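Local coordinates for putative uncharacterized protein (Archaeoglobus fulgidus, PDB 4KPP) that probably exchanges protons for calcium ions across the membrane, as a counter-transporter of the sodium/calcium exchanger family, at residues A102-A107 and N284-L289; F144-T149 and Q323-V328; L150-L155 and L167-L172; K158-P163 and L304-L309; E316-A321 and I362-Y367. All coordinates share one frame; numbering follows the deposited sequence.

Contact 1 lies deepest, near the centre of the chain; contacts 2, 3 and 5 are also buried but farther out, and contact 4 is only partly buried. Helix 138-152 serves contacts 2 and 3, while helix 311-331 serves contacts 2 and 5. Trp-286 of contact 1 links contacts 2, 3 and 5: it probably hydrogen-bonds to Thr-149 and packs on Ala-152 and Ala-321. Contact 4 touches contacts 3 and 5 instead. The chemistry follows the place in the fold. Contacts 1, 2, 3 and 5 join mainly helical segments through side chains, with no hydrogen bond from one segment to the other, whereas contact 4 pairs two short strands through their backbones.

Contact 1. Residues A102-A107 and N284-L289; sequences ANMTGA and NQWTLL
The Met-104 side chain leaves its helix with CG trans to the backbone N (chi1 -169°), then bends at chi2 and chi3, which turns its methyl end toward the rim of Trp-286. The two side chains cross at about a right angle, and CE of Met-104 comes up to the edge of the indole, in its plane, 3.5 Å from CZ3 of Trp-286. Farther back, Met-104 and Leu-289 run antiparallel alongside each other, with CG of Met-104 3.6 Å from CD1 of Leu-289. Gln-285 sends an extended chain across to Ala-107, whose CB lies 3.6 Å from OE1 of Gln-285, while NE2 of Gln-285 donates to Ser-281 and Glu-255. Residues 284-289 bridge the break between helices 271-285 and 288-299, where Asn-284 O accepts from Thr-287 N and Leu-289 N. The interface joins the two exchanger-family regions of the chain. Apart from that amide oxygen the touching is apolar and no hydrogen bond crosses directly, so cohesion rests on shape, with Asn-108 ND2 tying the carbonyls of Met-104 and Gln-285.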
# COMPACT_ATOMS: atom_id res chain seq x y z
N ALA A 102 -10.93 -8.61 -3.34
CA ALA A 102 -10.15 -8.69 -4.57
C ALA A 102 -9.23 -7.48 -4.73
O ALA A 102 -8.08 -7.61 -5.14
CB ALA A 102 -11.05 -8.83 -5.79
N ASN A 103 -9.75 -6.29 -4.41
CA ASN A 103 -8.96 -5.07 -4.50
C ASN A 103 -7.83 -5.04 -3.47
O ASN A 103 -6.72 -4.59 -3.76
CB ASN A 103 -9.86 -3.84 -4.34
CG ASN A 103 -9.10 -2.53 -4.50
OD1 ASN A 103 -8.66 -1.93 -3.52
ND2 ASN A 103 -8.95 -2.09 -5.74
N MET A 104 -8.12 -5.54 -2.28
CA MET A 104 -7.15 -5.59 -1.20
C MET A 104 -6.01 -6.55 -1.51
O MET A 104 -4.84 -6.24 -1.30
CB MET A 104 -7.85 -6.02 0.09
CG MET A 104 -7.01 -5.86 1.34
SD MET A 104 -6.87 -7.42 2.24
CE MET A 104 -5.61 -8.22 1.30
N THR A 105 -6.36 -7.73 -2.01
CA THR A 105 -5.37 -8.74 -2.35
C THR A 105 -4.56 -8.30 -3.56
O THR A 105 -3.35 -8.55 -3.65
CB THR A 105 -6.02 -10.11 -2.63
OG1 THR A 105 -7.06 -9.96 -3.60
CG2 THR A 105 -6.62 -10.69 -1.34
N GLY A 106 -5.23 -7.63 -4.50
CA GLY A 106 -4.56 -7.08 -5.66
C GLY A 106 -3.51 -6.07 -5.25
O GLY A 106 -2.38 -6.10 -5.73
N ALA A 107 -3.89 -5.16 -4.35
CA ALA A 107 -2.98 -4.13 -3.87
C ALA A 107 -1.74 -4.75 -3.23
O ALA A 107 -0.61 -4.36 -3.56
CB ALA A 107 -3.69 -3.21 -2.89
N ASN A 284 1.12 -1.99 6.55
CA ASN A 284 -0.21 -1.41 6.78
C ASN A 284 -1.29 -1.99 5.86
O ASN A 284 -2.43 -2.20 6.28
CB ASN A 284 -0.21 0.13 6.75
CG ASN A 284 -0.12 0.71 5.35
OD1 ASN A 284 -1.09 0.66 4.59
ND2 ASN A 284 1.03 1.29 5.02
N GLN A 285 -0.92 -2.27 4.61
CA GLN A 285 -1.87 -2.83 3.66
C GLN A 285 -2.21 -4.28 3.99
O GLN A 285 -3.24 -4.80 3.55
CB GLN A 285 -1.36 -2.68 2.22
CG GLN A 285 -1.33 -1.22 1.76
CD GLN A 285 -0.86 -1.06 0.33
OE1 GLN A 285 -1.60 -1.36 -0.61
NE2 GLN A 285 0.36 -0.58 0.15
N TRP A 286 -1.35 -4.92 4.77
CA TRP A 286 -1.54 -6.31 5.14
C TRP A 286 -2.02 -6.42 6.59
O TRP A 286 -2.09 -7.51 7.15
CB TRP A 286 -0.24 -7.09 4.91
CG TRP A 286 -0.36 -8.59 4.93
CD1 TRP A 286 0.45 -9.46 5.60
CD2 TRP A 286 -1.33 -9.39 4.24
NE1 TRP A 286 0.04 -10.75 5.37
CE2 TRP A 286 -1.05 -10.74 4.54
CE3 TRP A 286 -2.41 -9.11 3.40
CZ2 TRP A 286 -1.80 -11.80 4.03
CZ3 TRP A 286 -3.16 -10.16 2.90
CH2 TRP A 286 -2.85 -11.49 3.22
N THR A 287 -2.34 -5.27 7.18
CA THR A 287 -2.89 -5.21 8.54
C THR A 287 -4.07 -4.24 8.63
O THR A 287 -5.22 -4.66 8.65
CB THR A 287 -1.81 -4.80 9.58
OG1 THR A 287 -1.18 -3.58 9.18
CG2 THR A 287 -0.76 -5.90 9.73
N LEU A 288 -3.76 -2.94 8.67
CA LEU A 288 -4.78 -1.90 8.80
C LEU A 288 -5.83 -1.96 7.68
O LEU A 288 -7.02 -1.75 7.93
CB LEU A 288 -4.13 -0.51 8.84
CG LEU A 288 -5.09 0.67 9.03
CD1 LEU A 288 -5.70 0.66 10.43
CD2 LEU A 288 -4.40 1.99 8.74
N LEU A 289 -5.39 -2.24 6.46
CA LEU A 289 -6.28 -2.28 5.31
C LEU A 289 -7.33 -3.37 5.47
O LEU A 289 -8.51 -3.14 5.20
CB LEU A 289 -5.48 -2.52 4.03
CG LEU A 289 -5.90 -1.75 2.77
CD1 LEU A 289 -5.54 -2.54 1.51
CD2 LEU A 289 -7.37 -1.37 2.77

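Contact 2. Residues F144-T149 and Q323-V328; sequences FLFLAT and QSLFAV
Phe-146 and Val-328 meet at one end of an antiparallel pair of membrane helices, Thr-149 and Ser-324 at the other. The axes of the two segments approach to 9.6 Å at 157°. Phe-146 and Leu-325 reach out alongside each other in one direction, and CD2 of Leu-325 sits at the ring edge, 4.0 Å from CE1 of Phe-146. Val-328 instead crosses Phe-146 at about a right angle and divides its branches: CG1 approaches the ring obliquely, while CG2, trans to the carbonyl carbon, packs 3.7 Å from CB of Leu-145. Beyond Val-328 the helix runs on to Ile-330, a calcium ligand. Thr-149 turns CG2 toward the backbone of Leu-325, and its OG1 also receives the indole N-H of Trp-286. A valine here would keep the bulk but would probably leave that N-H without its acceptor. OG1 of Thr-149 donates to Leu-145 O at 2.7 Å, reaching it from the face opposite to Thr-149 N, and lies 3.5 Å from CB of Ser-324.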
# COMPACT_ATOMS: atom_id res chain seq x y z
N PHE A 144 6.13 -8.21 12.40
CA PHE A 144 4.70 -7.96 12.26
C PHE A 144 4.13 -8.52 10.97
O PHE A 144 2.97 -8.90 10.92
CB PHE A 144 4.39 -6.47 12.39
CG PHE A 144 4.31 -6.00 13.81
CD1 PHE A 144 3.17 -6.22 14.56
CD2 PHE A 144 5.39 -5.37 14.41
CE1 PHE A 144 3.09 -5.81 15.87
CE2 PHE A 144 5.32 -4.95 15.72
CZ PHE A 144 4.17 -5.17 16.45
N LEU A 145 4.97 -8.58 9.94
CA LEU A 145 4.58 -9.20 8.68
C LEU A 145 4.35 -10.69 8.89
O LEU A 145 3.41 -11.27 8.34
CB LEU A 145 5.68 -8.98 7.64
CG LEU A 145 5.29 -8.24 6.36
CD1 LEU A 145 4.17 -7.25 6.62
CD2 LEU A 145 6.51 -7.52 5.80
N PHE A 146 5.20 -11.30 9.71
CA PHE A 146 5.08 -12.72 10.00
C PHE A 146 3.81 -13.02 10.80
O PHE A 146 3.11 -13.98 10.50
CB PHE A 146 6.32 -13.21 10.75
CG PHE A 146 6.44 -14.70 10.83
CD1 PHE A 146 6.49 -15.46 9.67
CD2 PHE A 146 6.53 -15.34 12.05
CE1 PHE A 146 6.61 -16.84 9.73
CE2 PHE A 146 6.65 -16.72 12.12
CZ PHE A 146 6.69 -17.47 10.96
N LEU A 147 3.52 -12.20 11.80
CA LEU A 147 2.33 -12.40 12.62
C LEU A 147 1.03 -12.17 11.84
O LEU A 147 0.06 -12.90 12.02
CB LEU A 147 2.36 -11.49 13.85
CG LEU A 147 3.40 -11.79 14.93
CD1 LEU A 147 3.05 -11.05 16.21
CD2 LEU A 147 3.52 -13.29 15.18
N ALA A 148 1.03 -11.14 11.00
CA ALA A 148 -0.13 -10.83 10.18
C ALA A 148 -0.40 -11.95 9.18
O ALA A 148 -1.55 -12.31 8.93
CB ALA A 148 0.07 -9.51 9.45
N THR A 149 0.68 -12.49 8.62
CA THR A 149 0.56 -13.55 7.62
C THR A 149 0.06 -14.85 8.24
O THR A 149 -0.82 -15.51 7.67
CB THR A 149 1.91 -13.79 6.91
OG1 THR A 149 2.29 -12.60 6.22
CG2 THR A 149 1.79 -14.92 5.91
N GLN A 323 2.28 -15.57 -0.78
CA GLN A 323 3.26 -14.64 -1.32
C GLN A 323 3.93 -13.85 -0.20
O GLN A 323 5.12 -13.54 -0.27
CB GLN A 323 2.61 -13.67 -2.30
CG GLN A 323 3.61 -12.74 -2.98
CD GLN A 323 2.96 -11.49 -3.54
OE1 GLN A 323 2.04 -10.94 -2.95
NE2 GLN A 323 3.44 -11.04 -4.70
N SER A 324 3.16 -13.54 0.84
CA SER A 324 3.66 -12.74 1.96
C SER A 324 4.61 -13.54 2.85
O SER A 324 5.54 -12.98 3.42
CB SER A 324 2.49 -12.18 2.78
OG SER A 324 1.63 -11.42 1.96
N LEU A 325 4.36 -14.84 2.96
CA LEU A 325 5.26 -15.73 3.68
C LEU A 325 6.61 -15.75 2.97
O LEU A 325 7.66 -15.61 3.60
CB LEU A 325 4.69 -17.14 3.71
CG LEU A 325 4.82 -17.94 5.01
CD1 LEU A 325 4.87 -19.44 4.71
CD2 LEU A 325 6.03 -17.50 5.82
N PHE A 326 6.56 -15.91 1.66
CA PHE A 326 7.76 -15.92 0.83
C PHE A 326 8.49 -14.59 0.90
O PHE A 326 9.72 -14.54 0.87
CB PHE A 326 7.39 -16.27 -0.61
CG PHE A 326 8.57 -16.42 -1.52
CD1 PHE A 326 9.56 -17.36 -1.25
CD2 PHE A 326 8.70 -15.62 -2.65
CE1 PHE A 326 10.65 -17.50 -2.09
CE2 PHE A 326 9.79 -15.76 -3.49
CZ PHE A 326 10.76 -16.70 -3.21
N ALA A 327 7.73 -13.50 1.00
CA ALA A 327 8.30 -12.17 1.14
C ALA A 327 9.06 -12.02 2.45
O ALA A 327 10.17 -11.51 2.48
CB ALA A 327 7.20 -11.11 1.03
N VAL A 328 8.44 -12.48 3.54
CA VAL A 328 9.07 -12.47 4.86
C VAL A 328 10.39 -13.24 4.86
O VAL A 328 11.41 -12.76 5.37
CB VAL A 328 8.14 -13.07 5.93
CG1 VAL A 328 8.91 -13.39 7.20
CG2 VAL A 328 6.99 -12.13 6.22

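Contact 3. Residues L150-L155 and L167-L172; sequences LYAFTL and LVFVSL. With OLB ((2S)-2,3-dihydroxypropyl (9Z)-octadec-9-enoate), chain E.
The CA atoms of Tyr-151 and Phe-169 are 8.5 Å apart, the nearest pair between a helical segment that gives way to a type I turn, Ala-152 to Leu-155, and the helix 167-172. With CG trans to the backbone N (chi1 -165°), the Tyr-151 ring reaches across. Tyr-151 and Phe-169 form a T-shaped stack, the edge of the tyrosine toward the phenylalanine face, with planes at 90° and CD2 of Tyr-151 3.6 Å from CZ of Phe-169. Val-168 covers one face of the tyrosine ring in a CH-pi contact, CG1 being 3.9 Å from the ring centroid, and Thr-154 OG1 lies over the opposite face. OH of Tyr-151 bonds to Asp-165 and passes 3.6 Å from C22 of the bound monoolein. A leucine in place of Tyr-151 would probably leave the Phe-169 face without its aromatic edge and Asp-165 without the phenol. Around the turn, Leu-155 packs on His-160 and Ile-161 of strand 160-161, and Phe-153 leans on Leu-318 and Ala-321 of helix 311-331.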
# COMPACT_ATOMS: atom_id res chain seq x y z
N LEU A 150 0.60 -15.21 9.39
CA LEU A 150 0.15 -16.39 10.12
C LEU A 150 -1.32 -16.27 10.48
O LEU A 150 -2.07 -17.25 10.43
CB LEU A 150 0.99 -16.62 11.38
CG LEU A 150 2.45 -17.01 11.17
CD1 LEU A 150 3.11 -17.33 12.50
CD2 LEU A 150 2.55 -18.20 10.21
N TYR A 151 -1.74 -15.07 10.85
CA TYR A 151 -3.14 -14.84 11.18
C TYR A 151 -4.02 -14.87 9.94
O TYR A 151 -5.15 -15.35 9.99
CB TYR A 151 -3.33 -13.53 11.93
CG TYR A 151 -4.68 -13.43 12.60
CD1 TYR A 151 -4.88 -13.93 13.88
CD2 TYR A 151 -5.76 -12.86 11.94
CE1 TYR A 151 -6.12 -13.86 14.49
CE2 TYR A 151 -7.00 -12.78 12.54
CZ TYR A 151 -7.18 -13.28 13.81
OH TYR A 151 -8.41 -13.20 14.42
N ALA A 152 -3.49 -14.36 8.83
CA ALA A 152 -4.25 -14.30 7.58
C ALA A 152 -4.51 -15.69 7.00
O ALA A 152 -5.45 -15.88 6.23
CB ALA A 152 -3.54 -13.42 6.57
N PHE A 153 -3.67 -16.66 7.37
CA PHE A 153 -3.88 -18.04 6.94
C PHE A 153 -5.12 -18.67 7.58
O PHE A 153 -5.58 -19.72 7.15
CB PHE A 153 -2.66 -18.91 7.25
CG PHE A 153 -1.59 -18.86 6.20
CD1 PHE A 153 -1.87 -19.25 4.90
CD2 PHE A 153 -0.31 -18.44 6.51
CE1 PHE A 153 -0.89 -19.21 3.93
CE2 PHE A 153 0.67 -18.40 5.54
CZ PHE A 153 0.38 -18.79 4.25
N THR A 154 -5.67 -18.02 8.60
CA THR A 154 -6.84 -18.53 9.29
C THR A 154 -8.13 -18.02 8.65
O THR A 154 -9.22 -18.42 9.04
CB THR A 154 -6.84 -18.16 10.79
OG1 THR A 154 -7.00 -16.74 10.93
CG2 THR A 154 -5.54 -18.60 11.45
N LEU A 155 -7.98 -17.15 7.66
CA LEU A 155 -9.14 -16.57 6.97
C LEU A 155 -9.81 -17.46 5.91
O LEU A 155 -11.03 -17.57 5.90
CB LEU A 155 -8.79 -15.18 6.40
CG LEU A 155 -8.29 -14.16 7.42
CD1 LEU A 155 -8.09 -12.80 6.77
CD2 LEU A 155 -9.24 -14.07 8.61
N LEU A 167 -10.29 -6.41 14.44
CA LEU A 167 -9.74 -5.92 15.70
C LEU A 167 -8.28 -6.36 15.85
O LEU A 167 -7.43 -5.59 16.30
CB LEU A 167 -10.57 -6.44 16.87
CG LEU A 167 -10.85 -5.48 18.04
CD1 LEU A 167 -11.69 -6.18 19.11
CD2 LEU A 167 -9.56 -4.94 18.64
N VAL A 168 -8.00 -7.61 15.49
CA VAL A 168 -6.64 -8.14 15.56
C VAL A 168 -5.70 -7.41 14.61
O VAL A 168 -4.65 -6.92 15.02
CB VAL A 168 -6.61 -9.65 15.25
CG1 VAL A 168 -5.18 -10.17 15.24
CG2 VAL A 168 -7.45 -10.42 16.26
N PHE A 169 -6.10 -7.33 13.34
CA PHE A 169 -5.30 -6.66 12.31
C PHE A 169 -5.02 -5.20 12.66
O PHE A 169 -3.90 -4.71 12.47
CB PHE A 169 -5.97 -6.75 10.95
CG PHE A 169 -5.87 -8.11 10.32
CD1 PHE A 169 -4.63 -8.63 9.97
CD2 PHE A 169 -7.00 -8.86 10.05
CE1 PHE A 169 -4.52 -9.88 9.39
CE2 PHE A 169 -6.90 -10.11 9.47
CZ PHE A 169 -5.66 -10.62 9.14
N VAL A 170 -6.03 -4.50 13.16
CA VAL A 170 -5.86 -3.11 13.57
C VAL A 170 -4.95 -3.03 14.80
O VAL A 170 -4.12 -2.12 14.91
CB VAL A 170 -7.22 -2.42 13.85
CG1 VAL A 170 -7.02 -1.07 14.52
CG2 VAL A 170 -8.00 -2.26 12.55
N SER A 171 -5.09 -3.99 15.71
CA SER A 171 -4.25 -4.05 16.91
C SER A 171 -2.78 -4.24 16.54
O SER A 171 -1.90 -3.58 17.09
CB SER A 171 -4.70 -5.17 17.84
OG SER A 171 -5.99 -4.91 18.37
N LEU A 172 -2.53 -5.16 15.61
CA LEU A 172 -1.17 -5.42 15.15
C LEU A 172 -0.53 -4.15 14.61
O LEU A 172 0.61 -3.84 14.94
CB LEU A 172 -1.16 -6.52 14.09
CG LEU A 172 -1.33 -7.96 14.58
CD1 LEU A 172 -1.47 -8.92 13.41
CD2 LEU A 172 -0.16 -8.36 15.47
C1 OLB E . -7.13 -17.35 16.35
C2 OLB E . -6.01 -18.16 15.79
C3 OLB E . -4.83 -17.27 15.56
C4 OLB E . -3.57 -18.06 15.69
C5 OLB E . -2.87 -18.11 14.37
O19 OLB E . -7.00 -16.79 17.43
O20 OLB E . -8.31 -17.24 15.66
C21 OLB E . -9.35 -16.53 16.23
C22 OLB E . -10.31 -16.14 15.16
O23 OLB E . -10.07 -16.90 14.04
C24 OLB E . -11.70 -16.35 15.64
C6 OLB E . -2.09 -16.85 14.18
C7 OLB E . -1.00 -16.77 15.20
C8 OLB E . 0.01 -15.76 14.77
C9 OLB E . -0.62 -14.41 14.75
C10 OLB E . -0.66 -13.60 16.01
C11 OLB E . -1.83 -12.72 16.30
C12 OLB E . -1.75 -12.28 17.72
C13 OLB E . -3.11 -11.90 18.21
C14 OLB E . -3.97 -13.11 18.35
C15 OLB E . -5.31 -12.68 18.85
C16 OLB E . -6.26 -13.83 18.85
C17 OLB E . -5.79 -14.88 19.80
C18 OLB E . -6.90 -15.28 20.72

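Contact 4. Residues K158-P163 and L304-L309; sequences KGHISP and LQSLPL
Ile-161 and Leu-307 form the hydrogen-bonded pair of a two-stranded antiparallel ribbon, strand 160-161 beside strand 307-308, which joins two connections between helices on the partly buried rim of the protein. Ile-161 N donates to Leu-307 O at 2.9 Å, and Leu-307 N returns the bond to Ile-161 O at 3.0 Å from above the carbonyl plane. A third bond extends the ladder past the strands: Leu-309 N reaches Gly-159 O at 2.8 Å, again well out of the carbonyl plane. Gly-159 leaves its helix with a positive phi of 84°, a turn in which a CB would jam against the preceding carbonyl. His-160 and Pro-308, the non-hydrogen-bonded pair, share one face of the ribbon; with CG of His-160 between backbone N and carbonyl carbon (chi1 65°), the imidazole lies with one face over CB of Lys-158, and its CD2 is 3.8 Å from CB of Ser-306. The other face carries Ile-161 and Leu-307, the latter packing on Ile-293 and Tyr-297 of helix 288-299. Ser-162 caps the helix that begins at Pro-163, and its backbone N bonds to Asp-165, which also makes a salt bridge with Lys-158. OG of Ser-306 touches CA of Ser-162 at 3.4 Å. Next to it the proline ring crosses Leu-304, CG of Pro-163 being 3.7 Å from CD1 of Leu-304.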
# COMPACT_ATOMS: atom_id res chain seq x y z
N LYS A 158 -12.03 -20.32 7.76
CA LYS A 158 -13.33 -19.89 8.24
C LYS A 158 -14.25 -19.50 7.10
O LYS A 158 -15.46 -19.70 7.17
CB LYS A 158 -13.17 -18.70 9.18
CG LYS A 158 -12.42 -18.99 10.46
CD LYS A 158 -11.78 -17.72 11.00
CE LYS A 158 -12.77 -16.57 11.00
NZ LYS A 158 -12.13 -15.31 11.47
N GLY A 159 -13.67 -18.92 6.05
CA GLY A 159 -14.44 -18.44 4.92
C GLY A 159 -15.02 -17.05 5.11
O GLY A 159 -15.97 -16.67 4.43
N HIS A 160 -14.45 -16.29 6.04
CA HIS A 160 -14.89 -14.92 6.28
C HIS A 160 -13.86 -14.14 7.09
O HIS A 160 -12.87 -14.70 7.55
CB HIS A 160 -16.24 -14.88 7.00
CG HIS A 160 -16.21 -15.46 8.38
ND1 HIS A 160 -16.65 -16.73 8.66
CD2 HIS A 160 -15.79 -14.93 9.55
CE1 HIS A 160 -16.50 -16.97 9.95
NE2 HIS A 160 -15.98 -15.90 10.52
N ILE A 161 -14.11 -12.84 7.25
CA ILE A 161 -13.27 -11.97 8.06
C ILE A 161 -14.15 -11.28 9.10
O ILE A 161 -14.89 -10.35 8.77
CB ILE A 161 -12.55 -10.92 7.19
CG1 ILE A 161 -11.93 -11.58 5.96
CG2 ILE A 161 -11.49 -10.17 8.01
CD1 ILE A 161 -11.17 -10.61 5.05
N SER A 162 -14.06 -11.73 10.34
CA SER A 162 -14.96 -11.26 11.40
C SER A 162 -14.57 -9.89 11.96
O SER A 162 -13.45 -9.43 11.74
CB SER A 162 -14.99 -12.29 12.53
OG SER A 162 -13.75 -12.33 13.21
N PRO A 163 -15.50 -9.24 12.68
CA PRO A 163 -15.18 -8.01 13.41
C PRO A 163 -14.00 -8.18 14.36
O PRO A 163 -13.25 -7.23 14.60
CB PRO A 163 -16.46 -7.75 14.21
CG PRO A 163 -17.54 -8.31 13.36
CD PRO A 163 -16.95 -9.51 12.66
N LEU A 304 -23.39 -5.36 13.19
CA LEU A 304 -22.30 -6.29 13.50
C LEU A 304 -22.32 -7.40 12.46
O LEU A 304 -23.26 -8.20 12.42
CB LEU A 304 -22.50 -6.87 14.90
CG LEU A 304 -21.32 -7.41 15.72
CD1 LEU A 304 -20.76 -8.70 15.13
CD2 LEU A 304 -20.23 -6.37 15.93
N GLN A 305 -21.30 -7.46 11.61
CA GLN A 305 -21.32 -8.41 10.51
C GLN A 305 -19.92 -8.82 10.05
O GLN A 305 -19.00 -8.01 10.04
CB GLN A 305 -22.11 -7.83 9.33
CG GLN A 305 -22.48 -8.84 8.26
CD GLN A 305 -23.41 -8.27 7.21
OE1 GLN A 305 -23.86 -7.13 7.33
NE2 GLN A 305 -23.71 -9.06 6.19
N SER A 306 -19.78 -10.08 9.67
CA SER A 306 -18.53 -10.59 9.13
C SER A 306 -18.50 -10.43 7.61
O SER A 306 -19.52 -10.58 6.94
CB SER A 306 -18.35 -12.07 9.49
OG SER A 306 -18.20 -12.24 10.89
N LEU A 307 -17.32 -10.12 7.07
CA LEU A 307 -17.17 -9.98 5.62
C LEU A 307 -16.99 -11.36 5.00
O LEU A 307 -15.97 -12.01 5.23
CB LEU A 307 -15.97 -9.09 5.30
CG LEU A 307 -15.61 -8.89 3.83
CD1 LEU A 307 -16.75 -8.24 3.07
CD2 LEU A 307 -14.34 -8.07 3.70
N PRO A 308 -17.99 -11.81 4.23
CA PRO A 308 -17.96 -13.16 3.66
C PRO A 308 -16.81 -13.33 2.68
O PRO A 308 -16.36 -12.36 2.06
CB PRO A 308 -19.31 -13.27 2.92
CG PRO A 308 -20.15 -12.17 3.49
CD PRO A 308 -19.20 -11.07 3.83
N LEU A 309 -16.33 -14.56 2.56
CA LEU A 309 -15.24 -14.88 1.66
C LEU A 309 -15.65 -16.13 0.88
O LEU A 309 -15.68 -17.22 1.44
CB LEU A 309 -13.97 -15.16 2.47
CG LEU A 309 -12.64 -14.49 2.14
CD1 LEU A 309 -12.79 -12.99 1.88
CD2 LEU A 309 -11.65 -14.74 3.28

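Contact 5. Residues E316-A321 and I362-Y367; sequences EVLLTA and IISAIY
Leu-319 and Ser-364 account for most of the buried surface, and Tyr-367 adds the next largest share. The small serine lets the helices come close: the CA atoms of Leu-319 and Ser-364 are just 5.0 Å apart, and the segment axes approach to 8.9 Å. OG of Ser-364 stands 3.4 Å from CA of Leu-319 and also borders that leucine's CB and CG. With OG trans to the carbonyl carbon (chi1 -66°), it bonds back to Arg-360 O one turn earlier, so the hydroxyl is satisfied within its own helix while its oxygen packs against carbon across the contact. Leu-319 crosses Tyr-367 obliquely and brings CD2 to the ring edge, in plane, 3.6 Å from CE2 of Tyr-367. The same methyl lies 4.2 Å from CG2 of Ile-363, so this one branch touches two residues a turn apart. Elsewhere on helix 311-331, Glu-316 makes salt bridges with Arg-109 and Arg-312, and Thr-320 OG1, which donates to Glu-316 O, also bonds to Arg-109. The segments run in nearly the same direction, 27° apart, a close parallel packing of membrane helices in which a small serine meets a leucine backbone.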
# COMPACT_ATOMS: atom_id res chain seq x y z
N GLU A 316 -7.76 -16.20 -3.14
CA GLU A 316 -7.00 -14.97 -3.33
C GLU A 316 -6.26 -14.58 -2.06
O GLU A 316 -5.09 -14.18 -2.11
CB GLU A 316 -7.90 -13.82 -3.78
CG GLU A 316 -8.51 -14.00 -5.16
CD GLU A 316 -7.48 -13.97 -6.28
OE1 GLU A 316 -7.77 -14.51 -7.36
OE2 GLU A 316 -6.39 -13.39 -6.07
N VAL A 317 -6.94 -14.70 -0.92
CA VAL A 317 -6.33 -14.38 0.37
C VAL A 317 -5.22 -15.37 0.69
O VAL A 317 -4.15 -14.98 1.15
CB VAL A 317 -7.39 -14.38 1.50
CG1 VAL A 317 -6.72 -14.32 2.87
CG2 VAL A 317 -8.35 -13.22 1.31
N LEU A 318 -5.49 -16.65 0.44
CA LEU A 318 -4.50 -17.71 0.64
C LEU A 318 -3.26 -17.47 -0.22
O LEU A 318 -2.13 -17.59 0.25
CB LEU A 318 -5.11 -19.08 0.32
CG LEU A 318 -4.18 -20.28 0.23
CD1 LEU A 318 -3.45 -20.50 1.54
CD2 LEU A 318 -4.95 -21.53 -0.18
N LEU A 319 -3.49 -17.11 -1.48
CA LEU A 319 -2.41 -16.82 -2.42
C LEU A 319 -1.61 -15.63 -1.91
O LEU A 319 -0.37 -15.63 -1.97
CB LEU A 319 -2.99 -16.50 -3.80
CG LEU A 319 -2.23 -16.87 -5.08
CD1 LEU A 319 -2.92 -16.24 -6.29
CD2 LEU A 319 -0.76 -16.48 -5.04
N THR A 320 -2.31 -14.61 -1.43
CA THR A 320 -1.68 -13.39 -0.94
C THR A 320 -0.87 -13.67 0.32
O THR A 320 0.24 -13.15 0.49
CB THR A 320 -2.71 -12.30 -0.63
OG1 THR A 320 -3.58 -12.13 -1.76
CG2 THR A 320 -2.02 -10.98 -0.34
N ALA A 321 -1.42 -14.49 1.20
CA ALA A 321 -0.73 -14.89 2.42
C ALA A 321 0.51 -15.70 2.08
O ALA A 321 1.56 -15.55 2.71
CB ALA A 321 -1.66 -15.68 3.32
N ILE A 362 -1.36 -23.93 -7.18
CA ILE A 362 0.01 -24.30 -7.53
C ILE A 362 1.00 -23.24 -7.05
O ILE A 362 1.99 -23.55 -6.39
CB ILE A 362 0.18 -24.53 -9.05
CG1 ILE A 362 -0.47 -25.85 -9.46
CG2 ILE A 362 1.65 -24.54 -9.43
CD1 ILE A 362 -0.47 -26.09 -10.95
N ILE A 363 0.73 -21.98 -7.39
CA ILE A 363 1.59 -20.87 -6.99
C ILE A 363 1.59 -20.69 -5.47
O ILE A 363 2.63 -20.37 -4.88
CB ILE A 363 1.19 -19.55 -7.69
CG1 ILE A 363 1.19 -19.73 -9.21
CG2 ILE A 363 2.14 -18.43 -7.31
CD1 ILE A 363 2.54 -20.11 -9.78
N SER A 364 0.44 -20.90 -4.84
CA SER A 364 0.36 -20.88 -3.38
C SER A 364 1.30 -21.91 -2.78
O SER A 364 2.08 -21.60 -1.87
CB SER A 364 -1.07 -21.15 -2.90
OG SER A 364 -1.95 -20.11 -3.26
N ALA A 365 1.23 -23.14 -3.29
CA ALA A 365 2.09 -24.22 -2.83
C ALA A 365 3.57 -23.90 -3.02
O ALA A 365 4.39 -24.15 -2.15
CB ALA A 365 1.74 -25.52 -3.54
N ILE A 366 3.90 -23.32 -4.18
CA ILE A 366 5.28 -22.98 -4.49
C ILE A 366 5.83 -21.90 -3.54
O ILE A 366 6.95 -22.03 -3.03
CB ILE A 366 5.44 -22.54 -5.96
CG1 ILE A 366 5.12 -23.72 -6.89
CG2 ILE A 366 6.85 -22.03 -6.23
CD1 ILE A 366 5.35 -23.44 -8.36
N TYR A 367 5.05 -20.85 -3.31
CA TYR A 367 5.41 -19.81 -2.35
C TYR A 367 5.76 -20.41 -1.00
O TYR A 367 6.81 -20.13 -0.43
CB TYR A 367 4.26 -18.83 -2.17
CG TYR A 367 4.16 -17.74 -3.21
CD1 TYR A 367 5.30 -17.12 -3.72
CD2 TYR A 367 2.93 -17.32 -3.69
CE1 TYR A 367 5.21 -16.11 -4.66
CE2 TYR A 367 2.82 -16.32 -4.63
CZ TYR A 367 3.96 -15.72 -5.12
OH TYR A 367 3.85 -14.73 -6.06